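PDB 3ZTV: NAD nucleotidase from Haemophilus influenzae, which degrades NAD to adenosine and nicotinamide riboside, acting as a zinc-dependent periplasmic pyrophosphatase and 5'-nucleotidase. Local coordinates for residues T438-S444 and D505-V511; G471-A476 and L487-L493; Q448-A453 and G523-F527. One frame throughout, in Å; residues are numbered along the deposited sequence.

Contact 1 of 3, residues T438-S444 and D505-V511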
loop_
_atom_site.group_PDB
_atom_site.type_symbol
_atom_site.label_atom_id
_atom_site.label_comp_id
_atom_site.label_asym_id
_atom_site.label_seq_id
_atom_site.Cartn_x
_atom_site.Cartn_y
_atom_site.Cartn_z
ATOM N N THR A 438 2.645 -21.578 -13.951
ATOM C CA THR A 438 3.219 -21.826 -12.623
ATOM C C THR A 438 2.183 -22.115 -11.550
ATOM O O THR A 438 1.043 -21.651 -11.621
ATOM C CB THR A 438 4.135 -20.667 -12.121
ATOM O OG1 THR A 438 3.349 -19.495 -11.854
ATOM C CG2 THR A 438 5.222 -20.340 -13.135
ATOM N N TYR A 439 2.616 -22.875 -10.546
ATOM C CA TYR A 439 1.874 -23.099 -9.312
ATOM C C TYR A 439 2.801 -22.869 -8.130
ATOM O O TYR A 439 4.011 -23.082 -8.224
ATOM C CB TYR A 439 1.383 -24.542 -9.219
ATOM C CG TYR A 439 0.278 -24.925 -10.174
ATOM C CD1 TYR A 439 -0.990 -24.363 -10.064
ATOM C CD2 TYR A 439 0.486 -25.887 -11.161
ATOM C CE1 TYR A 439 -2.004 -24.721 -10.922
ATOM C CE2 TYR A 439 -0.531 -26.259 -12.023
ATOM C CZ TYR A 439 -1.777 -25.671 -11.892
ATOM O OH TYR A 439 -2.790 -26.023 -12.743
ATOM N N LYS A 440 2.224 -22.446 -7.009
ATOM C CA LYS A 440 2.956 -22.344 -5.750
ATOM C C LYS A 440 2.480 -23.512 -4.898
ATOM O O LYS A 440 1.316 -23.557 -4.511
ATOM C CB LYS A 440 2.638 -21.016 -5.059
ATOM C CG LYS A 440 3.419 -20.766 -3.776
ATOM C CD LYS A 440 4.868 -20.419 -4.061
ATOM C CE LYS A 440 5.556 -19.895 -2.809
ATOM N NZ LYS A 440 7.005 -19.645 -3.029
ATOM N N MET A 441 3.362 -24.471 -4.629
ATOM C CA MET A 441 2.925 -25.763 -4.110
ATOM C C MET A 441 3.960 -26.402 -3.191
ATOM O O MET A 441 5.165 -26.282 -3.411
ATOM C CB MET A 441 2.595 -26.708 -5.275
ATOM C CG MET A 441 3.756 -26.934 -6.239
ATOM S SD MET A 441 3.335 -27.815 -7.767
ATOM C CE MET A 441 2.893 -29.428 -7.136
ATOM N N GLU A 442 3.473 -27.086 -2.161
ATOM C CA GLU A 442 4.344 -27.746 -1.192
ATOM C C GLU A 442 5.180 -28.864 -1.813
ATOM O O GLU A 442 4.777 -29.491 -2.795
ATOM C CB GLU A 442 3.523 -28.306 -0.025
ATOM C CG GLU A 442 2.978 -27.244 0.924
ATOM C CD GLU A 442 1.684 -26.603 0.443
ATOM O OE1 GLU A 442 1.218 -26.923 -0.670
ATOM O OE2 GLU A 442 1.126 -25.771 1.191
ATOM N N GLY A 443 6.348 -29.110 -1.229
ATOM C CA GLY A 443 7.226 -30.166 -1.698
ATOM C C GLY A 443 6.562 -31.529 -1.772
ATOM O O GLY A 443 6.879 -32.330 -2.650
ATOM N N SER A 444 5.646 -31.805 -0.849
ATOM C CA SER A 444 4.939 -33.084 -0.858
ATOM C C SER A 444 4.126 -33.267 -2.142
ATOM O O SER A 444 4.002 -34.376 -2.661
ATOM C CB SER A 444 4.034 -33.206 0.370
ATOM O OG SER A 444 3.080 -32.157 0.399
ATOM N N ASP A 505 9.252 -31.293 2.250
ATOM C CA ASP A 505 7.832 -31.589 2.082
ATOM C C ASP A 505 6.913 -30.407 2.392
ATOM O O ASP A 505 5.834 -30.286 1.810
ATOM C CB ASP A 505 7.418 -32.773 2.963
ATOM C CG ASP A 505 7.887 -34.107 2.420
ATOM O OD1 ASP A 505 8.330 -34.160 1.252
ATOM O OD2 ASP A 505 7.796 -35.108 3.166
ATOM N N ASN A 506 7.335 -29.553 3.318
ATOM C CA ASN A 506 6.470 -28.490 3.818
ATOM C C ASN A 506 6.746 -27.114 3.219
ATOM O O ASN A 506 5.952 -26.188 3.395
ATOM C CB ASN A 506 6.541 -28.427 5.347
ATOM C CG ASN A 506 6.036 -29.697 6.004
ATOM O OD1 ASN A 506 5.037 -30.276 5.578
ATOM N ND2 ASN A 506 6.734 -30.143 7.043
ATOM N N LYS A 507 7.871 -26.976 2.525
ATOM C CA LYS A 507 8.195 -25.723 1.857
ATOM C C LYS A 507 7.333 -25.556 0.608
ATOM O O LYS A 507 7.095 -26.517 -0.124
ATOM C CB LYS A 507 9.684 -25.663 1.489
ATOM C CG LYS A 507 10.074 -24.420 0.696
ATOM C CD LYS A 507 11.570 -24.320 0.473
ATOM C CE LYS A 507 11.901 -23.197 -0.506
ATOM N NZ LYS A 507 13.364 -22.990 -0.684
ATOM N N ARG A 508 6.844 -24.340 0.391
ATOM C CA ARG A 508 6.082 -24.022 -0.810
ATOM C C ARG A 508 7.030 -23.533 -1.903
ATOM O O ARG A 508 7.687 -22.503 -1.757
ATOM C CB ARG A 508 5.001 -22.979 -0.507
ATOM C CG ARG A 508 3.898 -23.499 0.407
ATOM C CD ARG A 508 2.909 -22.408 0.809
ATOM N NE ARG A 508 1.967 -22.075 -0.258
ATOM C CZ ARG A 508 1.775 -20.846 -0.732
ATOM N NH1 ARG A 508 2.464 -19.827 -0.237
ATOM N NH2 ARG A 508 0.895 -20.636 -1.702
ATOM N N TYR A 509 7.105 -24.300 -2.987
ATOM C CA TYR A 509 7.962 -23.985 -4.125
ATOM C C TYR A 509 7.167 -23.330 -5.247
ATOM O O TYR A 509 5.999 -23.653 -5.449
ATOM C CB TYR A 509 8.603 -25.268 -4.667
ATOM C CG TYR A 509 9.538 -25.940 -3.686
ATOM C CD1 TYR A 509 9.069 -26.893 -2.790
ATOM C CD2 TYR A 509 10.887 -25.625 -3.658
ATOM C CE1 TYR A 509 9.923 -27.504 -1.886
ATOM C CE2 TYR A 509 11.746 -26.229 -2.757
ATOM C CZ TYR A 509 11.259 -27.167 -1.879
ATOM O OH TYR A 509 12.123 -27.768 -0.980
ATOM N N LEU A 510 7.805 -22.420 -5.977
ATOM C CA LEU A 510 7.215 -21.933 -7.222
ATOM C C LEU A 510 7.671 -22.858 -8.338
ATOM O O LEU A 510 8.867 -22.948 -8.639
ATOM C CB LEU A 510 7.595 -20.483 -7.516
ATOM C CG LEU A 510 6.899 -19.865 -8.737
ATOM C CD1 LEU A 510 5.404 -19.779 -8.526
ATOM C CD2 LEU A 510 7.466 -18.491 -9.022
ATOM N N VAL A 511 6.699 -23.547 -8.925
ATOM C CA VAL A 511 6.950 -24.606 -9.891
ATOM C C VAL A 511 6.427 -24.199 -11.262
ATOM O O VAL A 511 5.273 -23.772 -11.392
ATOM C CB VAL A 511 6.257 -25.908 -9.446
ATOM C CG1 VAL A 511 6.371 -26.979 -10.521
ATOM C CG2 VAL A 511 6.837 -26.391 -8.107
HETATM O O HOH W 1 2.961 -30.760 2.910
#
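The guanidinium of Arg-508 carries CG of Lys-440 over one face, with NH2 3.3 Å from that CG, while OE2 of Glu-442 stands near its plane at the edge. The two long side chains cross at about a right angle. Lys-440 bends at chi2 (74°), which turns its tip back across the neighbouring strand, and NZ reaches the backbone O of Arg-508 at 3.2 Å from well above the carbonyl plane. Glu-442 runs alongside Arg-508, pointing the same way, but OE2 stays 4.1 Å from NE, too far for a salt bridge; the arginine's NH2 pairs with Glu-537 instead. On the other side of the sheet, the Tyr-509 ring has CG of Lys-507 over one face and the Gly-443 backbone at its edge, CE1 lying 3.8 Å from the glycine CA. Beside it, CG of Met-441 meets CG2 of Val-511 at 3.6 Å.

Between these two faces runs an antiparallel ladder: Tyr-439 with Val-511 and Met-441 with Tyr-509 are hydrogen-bonded pairs, alternating with the non-hydrogen-bonded pairs of Lys-440 with Leu-510 and Glu-442 with Arg-508. The bonding runs on into the helix start, where N of Gly-443 donates to O of Lys-507 (2.9 Å) and N of Ser-444 to O of Asp-505 (3.1 Å). A water links Ser-444 OG to that same Asp-505 oxygen. These are inner strands of the C-terminal domain's five-stranded sheet, flanked by strands 404-408 and 539-544; Met-441 packs on helices 443-460 and 525-530, and Val-511 on the former.

Contact 2 of 3, residues G471-A476 and L487-L493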
loop_
_atom_site.group_PDB
_atom_site.type_symbol
_atom_site.label_atom_id
_atom_site.label_comp_id
_atom_site.label_asym_id
_atom_site.label_seq_id
_atom_site.Cartn_x
_atom_site.Cartn_y
_atom_site.Cartn_z
ATOM N N GLY A 471 16.404 -27.582 -12.052
ATOM C CA GLY A 471 16.362 -27.118 -10.672
ATOM C C GLY A 471 15.819 -28.174 -9.721
ATOM O O GLY A 471 15.707 -27.942 -8.510
ATOM N N ILE A 472 15.459 -29.328 -10.282
ATOM C CA ILE A 472 15.021 -30.492 -9.516
ATOM C C ILE A 472 15.613 -31.726 -10.174
ATOM O O ILE A 472 15.698 -31.801 -11.396
ATOM C CB ILE A 472 13.473 -30.609 -9.445
ATOM C CG1 ILE A 472 13.062 -31.765 -8.525
ATOM C CG2 ILE A 472 12.878 -30.761 -10.844
ATOM C CD1 ILE A 472 11.592 -31.771 -8.123
ATOM N N ARG A 473 16.057 -32.678 -9.359
ATOM C CA ARG A 473 16.579 -33.934 -9.874
ATOM C C ARG A 473 16.118 -35.043 -8.949
ATOM O O ARG A 473 15.887 -34.810 -7.761
ATOM C CB ARG A 473 18.109 -33.895 -9.990
ATOM C CG ARG A 473 18.846 -33.781 -8.670
ATOM C CD ARG A 473 20.330 -33.543 -8.899
ATOM N NE ARG A 473 21.082 -33.575 -7.646
ATOM C CZ ARG A 473 22.344 -33.173 -7.522
ATOM N NH1 ARG A 473 22.995 -32.693 -8.573
ATOM N NH2 ARG A 473 22.952 -33.246 -6.344
ATOM N N TYR A 474 15.952 -36.243 -9.492
ATOM C CA TYR A 474 15.425 -37.327 -8.680
ATOM C C TYR A 474 15.921 -38.692 -9.133
ATOM O O TYR A 474 16.383 -38.865 -10.265
ATOM C CB TYR A 474 13.883 -37.284 -8.637
ATOM C CG TYR A 474 13.213 -37.655 -9.944
ATOM C CD1 TYR A 474 12.938 -36.695 -10.916
ATOM C CD2 TYR A 474 12.854 -38.971 -10.206
ATOM C CE1 TYR A 474 12.321 -37.049 -12.121
ATOM C CE2 TYR A 474 12.239 -39.332 -11.400
ATOM C CZ TYR A 474 11.978 -38.372 -12.354
ATOM O OH TYR A 474 11.377 -38.759 -13.539
ATOM N N GLU A 475 15.850 -39.641 -8.204
ATOM C CA GLU A 475 16.073 -41.047 -8.495
ATOM C C GLU A 475 14.769 -41.772 -8.209
ATOM O O GLU A 475 14.052 -41.442 -7.260
ATOM C CB GLU A 475 17.195 -41.629 -7.624
ATOM C CG GLU A 475 17.427 -43.127 -7.852
ATOM C CD GLU A 475 18.650 -43.679 -7.137
ATOM O OE1 GLU A 475 19.463 -42.888 -6.610
ATOM O OE2 GLU A 475 18.792 -44.922 -7.113
ATOM N N ALA A 476 14.460 -42.754 -9.046
ATOM C CA ALA A 476 13.228 -43.516 -8.894
ATOM C C ALA A 476 13.431 -44.952 -9.362
ATOM O O ALA A 476 14.318 -45.227 -10.169
ATOM C CB ALA A 476 12.093 -42.856 -9.679
ATOM N N LEU A 487 9.595 -43.039 -6.038
ATOM C CA LEU A 487 10.679 -42.104 -5.746
ATOM C C LEU A 487 11.639 -42.620 -4.680
ATOM O O LEU A 487 11.220 -43.164 -3.658
ATOM C CB LEU A 487 10.136 -40.729 -5.347
ATOM C CG LEU A 487 9.575 -39.873 -6.490
ATOM C CD1 LEU A 487 8.881 -38.644 -5.929
ATOM C CD2 LEU A 487 10.669 -39.472 -7.464
ATOM N N VAL A 488 12.930 -42.427 -4.940
ATOM C CA VAL A 488 13.997 -42.817 -4.021
ATOM C C VAL A 488 14.590 -41.581 -3.348
ATOM O O VAL A 488 14.806 -41.562 -2.137
ATOM C CB VAL A 488 15.107 -43.594 -4.761
ATOM C CG1 VAL A 488 16.316 -43.821 -3.858
ATOM C CG2 VAL A 488 14.564 -44.918 -5.271
ATOM N N SER A 489 14.846 -40.544 -4.143
ATOM C CA SER A 489 15.376 -39.290 -3.623
ATOM C C SER A 489 14.936 -38.132 -4.516
ATOM O O SER A 489 14.777 -38.308 -5.723
ATOM C CB SER A 489 16.906 -39.355 -3.561
ATOM O OG SER A 489 17.480 -39.404 -4.854
ATOM N N VAL A 490 14.755 -36.955 -3.919
ATOM C CA VAL A 490 14.429 -35.742 -4.673
ATOM C C VAL A 490 15.208 -34.566 -4.099
ATOM O O VAL A 490 15.171 -34.323 -2.891
ATOM C CB VAL A 490 12.924 -35.418 -4.637
ATOM C CG1 VAL A 490 12.636 -34.162 -5.449
ATOM C CG2 VAL A 490 12.109 -36.590 -5.155
ATOM N N GLU A 491 15.931 -33.866 -4.968
ATOM C CA GLU A 491 16.679 -32.680 -4.583
ATOM C C GLU A 491 16.228 -31.478 -5.396
ATOM O O GLU A 491 15.837 -31.607 -6.563
ATOM C CB GLU A 491 18.175 -32.892 -4.801
ATOM C CG GLU A 491 18.782 -34.044 -4.018
ATOM C CD GLU A 491 20.145 -34.413 -4.551
ATOM O OE1 GLU A 491 21.139 -33.817 -4.084
ATOM O OE2 GLU A 491 20.218 -35.274 -5.453
ATOM N N VAL A 492 16.299 -30.311 -4.766
ATOM C CA VAL A 492 16.016 -29.045 -5.430
ATOM C C VAL A 492 17.216 -28.107 -5.295
ATOM O O VAL A 492 17.829 -28.014 -4.226
ATOM C CB VAL A 492 14.760 -28.383 -4.845
ATOM C CG1 VAL A 492 14.553 -26.988 -5.436
ATOM C CG2 VAL A 492 13.541 -29.265 -5.078
ATOM N N LEU A 493 17.562 -27.428 -6.383
ATOM C CA LEU A 493 18.683 -26.498 -6.407
ATOM C C LEU A 493 18.361 -25.220 -5.633
ATOM O O LEU A 493 17.383 -24.527 -5.927
ATOM C CB LEU A 493 19.049 -26.163 -7.856
ATOM C CG LEU A 493 20.248 -25.251 -8.116
ATOM C CD1 LEU A 493 21.491 -25.766 -7.404
ATOM C CD2 LEU A 493 20.503 -25.112 -9.611
#
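Strands 472-477 and 487-493 pair here as a beta hairpin of the C-terminal domain. Opposite Glu-475 the second strand spends two residues, Val-488 and Ser-489, a classic beta bulge: N of Val-488 donates to O of Glu-475 at 2.8 Å, and N of Ser-489 adds a weak bond to the same oxygen. Beyond the bulge the pairing is regular, with Arg-473 and Glu-491 a hydrogen-bonded pair and Leu-493 N closing on O of Gly-471.

Arg-473 extends from CG to NE and grips Glu-491 side-on. NE meets OE2 at 2.9 Å and NH2 meets OE1 at 3.0 Å, the second bond lying in the guanidinium plane. Both nitrogens approach from above the carboxylate, whose plane is turned 58° from the guanidinium. Trp-500 adds a cation-pi contact to the arginine.

The opposite face is largely apolar. CD1 of Ile-472 lies 3.7 Å from CG1 of Val-490. With chi1 at 70°, CG of Tyr-474 lies between its backbone N and carbonyl carbon, and CD2 of the ring comes within 3.5 Å of Leu-487 CD2; its hydroxyl bonds O of Pro-467. Ile-472, Ala-476 and Leu-487 carry this face onto helix 443-460.

The chemistry is thus split between two faces: a two-pronged ion pair across partly exposed side chains, which should fix how both charged groups are turned, and a largely apolar face packed on helix 443-460 and strand 404-408.

Contact 3 of 3, residues Q448-A453 and G523-F527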
loop_
_atom_site.group_PDB
_atom_site.type_symbol
_atom_site.label_atom_id
_atom_site.label_comp_id
_atom_site.label_asym_id
_atom_site.label_seq_id
_atom_site.Cartn_x
_atom_site.Cartn_y
_atom_site.Cartn_z
ATOM N N GLN A 448 4.362 -35.896 -5.344
ATOM C CA GLN A 448 3.181 -36.579 -5.854
ATOM C C GLN A 448 3.004 -36.426 -7.367
ATOM O O GLN A 448 2.636 -37.375 -8.049
ATOM C CB GLN A 448 1.915 -36.129 -5.121
ATOM C CG GLN A 448 0.721 -37.003 -5.439
ATOM C CD GLN A 448 0.949 -38.457 -5.057
ATOM O OE1 GLN A 448 1.162 -38.778 -3.884
ATOM N NE2 GLN A 448 0.905 -39.345 -6.045
ATOM N N VAL A 449 3.261 -35.238 -7.906
ATOM C CA VAL A 449 3.081 -35.076 -9.345
ATOM C C VAL A 449 4.103 -35.905 -10.135
ATOM O O VAL A 449 3.772 -36.441 -11.192
ATOM C CB VAL A 449 3.040 -33.590 -9.804
ATOM C CG1 VAL A 449 4.415 -32.971 -9.796
ATOM C CG2 VAL A 449 2.415 -33.483 -11.195
ATOM N N LEU A 450 5.328 -36.032 -9.620
ATOM C CA LEU A 450 6.321 -36.915 -10.241
ATOM C C LEU A 450 5.842 -38.360 -10.197
ATOM O O LEU A 450 5.976 -39.098 -11.176
ATOM C CB LEU A 450 7.686 -36.798 -9.557
ATOM C CG LEU A 450 8.383 -35.440 -9.676
ATOM C CD1 LEU A 450 9.678 -35.419 -8.867
ATOM C CD2 LEU A 450 8.650 -35.094 -11.138
ATOM N N GLU A 451 5.276 -38.762 -9.064
ATOM C CA GLU A 451 4.729 -40.112 -8.944
ATOM C C GLU A 451 3.595 -40.325 -9.956
ATOM O O GLU A 451 3.518 -41.366 -10.620
ATOM C CB GLU A 451 4.243 -40.382 -7.515
ATOM C CG GLU A 451 5.335 -40.364 -6.432
ATOM C CD GLU A 451 6.118 -41.674 -6.313
ATOM O OE1 GLU A 451 5.775 -42.661 -7.000
ATOM O OE2 GLU A 451 7.074 -41.709 -5.500
ATOM N N ASP A 452 2.713 -39.334 -10.070
ATOM C CA ASP A 452 1.602 -39.403 -11.021
ATOM C C ASP A 452 2.114 -39.601 -12.445
ATOM O O ASP A 452 1.638 -40.475 -13.182
ATOM C CB ASP A 452 0.769 -38.115 -10.988
ATOM C CG ASP A 452 0.102 -37.858 -9.641
ATOM O OD1 ASP A 452 -0.113 -38.805 -8.855
ATOM O OD2 ASP A 452 -0.236 -36.683 -9.375
ATOM N N ALA A 453 3.079 -38.774 -12.834
ATOM C CA ALA A 453 3.586 -38.799 -14.199
ATOM C C ALA A 453 4.251 -40.131 -14.534
ATOM O O ALA A 453 4.017 -40.695 -15.607
ATOM C CB ALA A 453 4.534 -37.642 -14.429
ATOM N N GLY A 523 -1.840 -37.633 -17.446
ATOM C CA GLY A 523 -1.887 -38.244 -16.130
ATOM C C GLY A 523 -1.270 -37.448 -14.992
ATOM O O GLY A 523 -1.045 -37.988 -13.909
ATOM N N TYR A 524 -1.001 -36.165 -15.223
ATOM C CA TYR A 524 -0.463 -35.297 -14.183
ATOM C C TYR A 524 -1.581 -34.896 -13.213
ATOM O O TYR A 524 -1.950 -33.723 -13.102
ATOM C CB TYR A 524 0.219 -34.073 -14.808
ATOM C CG TYR A 524 1.606 -34.358 -15.368
ATOM C CD1 TYR A 524 1.789 -35.254 -16.421
ATOM C CD2 TYR A 524 2.729 -33.728 -14.845
ATOM C CE1 TYR A 524 3.058 -35.507 -16.932
ATOM C CE2 TYR A 524 3.993 -33.974 -15.343
ATOM C CZ TYR A 524 4.154 -34.868 -16.378
ATOM O OH TYR A 524 5.414 -35.107 -16.864
ATOM N N LYS A 525 -2.107 -35.891 -12.502
ATOM C CA LYS A 525 -3.279 -35.717 -11.644
ATOM C C LYS A 525 -3.153 -34.551 -10.671
ATOM O O LYS A 525 -4.087 -33.756 -10.519
ATOM C CB LYS A 525 -3.591 -37.012 -10.880
ATOM C CG LYS A 525 -4.043 -38.159 -11.772
ATOM C CD LYS A 525 -4.380 -39.405 -10.964
ATOM C CE LYS A 525 -4.784 -40.558 -11.872
ATOM N NZ LYS A 525 -4.874 -41.846 -11.133
ATOM N N THR A 526 -2.005 -34.442 -10.014
ATOM C CA THR A 526 -1.801 -33.398 -9.018
ATOM C C THR A 526 -1.978 -31.996 -9.608
ATOM O O THR A 526 -2.622 -31.148 -8.992
ATOM C CB THR A 526 -0.435 -33.541 -8.300
ATOM O OG1 THR A 526 -0.454 -34.706 -7.459
ATOM C CG2 THR A 526 -0.142 -32.324 -7.451
ATOM N N PHE A 527 -1.414 -31.743 -10.788
ATOM C CA PHE A 527 -1.604 -30.445 -11.442
ATOM C C PHE A 527 -3.083 -30.214 -11.757
ATOM O O PHE A 527 -3.589 -29.098 -11.632
ATOM C CB PHE A 527 -0.794 -30.337 -12.739
ATOM C CG PHE A 527 0.690 -30.120 -12.537
ATOM C CD1 PHE A 527 1.192 -29.558 -11.372
ATOM C CD2 PHE A 527 1.581 -30.461 -13.545
ATOM C CE1 PHE A 527 2.561 -29.358 -11.215
ATOM C CE2 PHE A 527 2.941 -30.262 -13.396
ATOM C CZ PHE A 527 3.434 -29.710 -12.231
HETATM O O HOH W 2 -1.113 -40.643 -13.180
#
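Val-449 sets its CG2 methyl squarely over the Phe-527 ring, 3.8 Å from the centroid and only 5° off the normal, a CH-pi contact. The same methyl touches CD2 of Tyr-524 at 3.7 Å; it points anti to the backbone N, which turns it onto the phenylalanine face while it still touches the tyrosine. One turn on, CB of Ala-453 covers a face of Tyr-524, offset toward the rim and 3.4 Å from CZ. The tyrosine hydroxyl bonds O of Ala-465, and its side chain also touches Asn-408, a residue of the adenosine pocket; the nearest atoms of the Tyr-524 side chain and the bound adenosine are about 7 Å apart.

Beside this apolar patch, Asp-452 ties helix 443-460 to the first turn of helix 525-530 within the C-terminal domain. Its OD2 accepts two bonds from Thr-526, from OG1 on the syn side (2.8 Å) and from N on the anti side (2.9 Å). The other oxygen, OD1, receives NE2 of Gln-448, one turn earlier, at 3.0 Å. A water donates to both Asp-452 O and Gly-523 O.

With three donors on a buried carboxylate beside a helix N-terminus, the negative charge of Asp-452 is probably well stabilised, and bonds at both oxygens should hold its rotation.

Overall arrangement
Following the chain, strand 435-442 comes first and runs directly into helix 443-460, so contacts 1 and 3 open one after the other. The hairpin of contact 2 then forms and closes within a short loop, nested inside the larger loops of both the others. Strand 508-514 returns to close contact 1, and the start of helix 525-530 closes contact 3; these two alternate along the chain and therefore cross. Helix 443-460 links all three: its N-terminal end belongs to contact 1, its middle to contact 3, and Leu-450 and Glu-451 reach the hairpin. Met-441 meets Phe-527 between contacts 1 and 3, and Tyr-509 meets Val-492 between contacts 1 and 2.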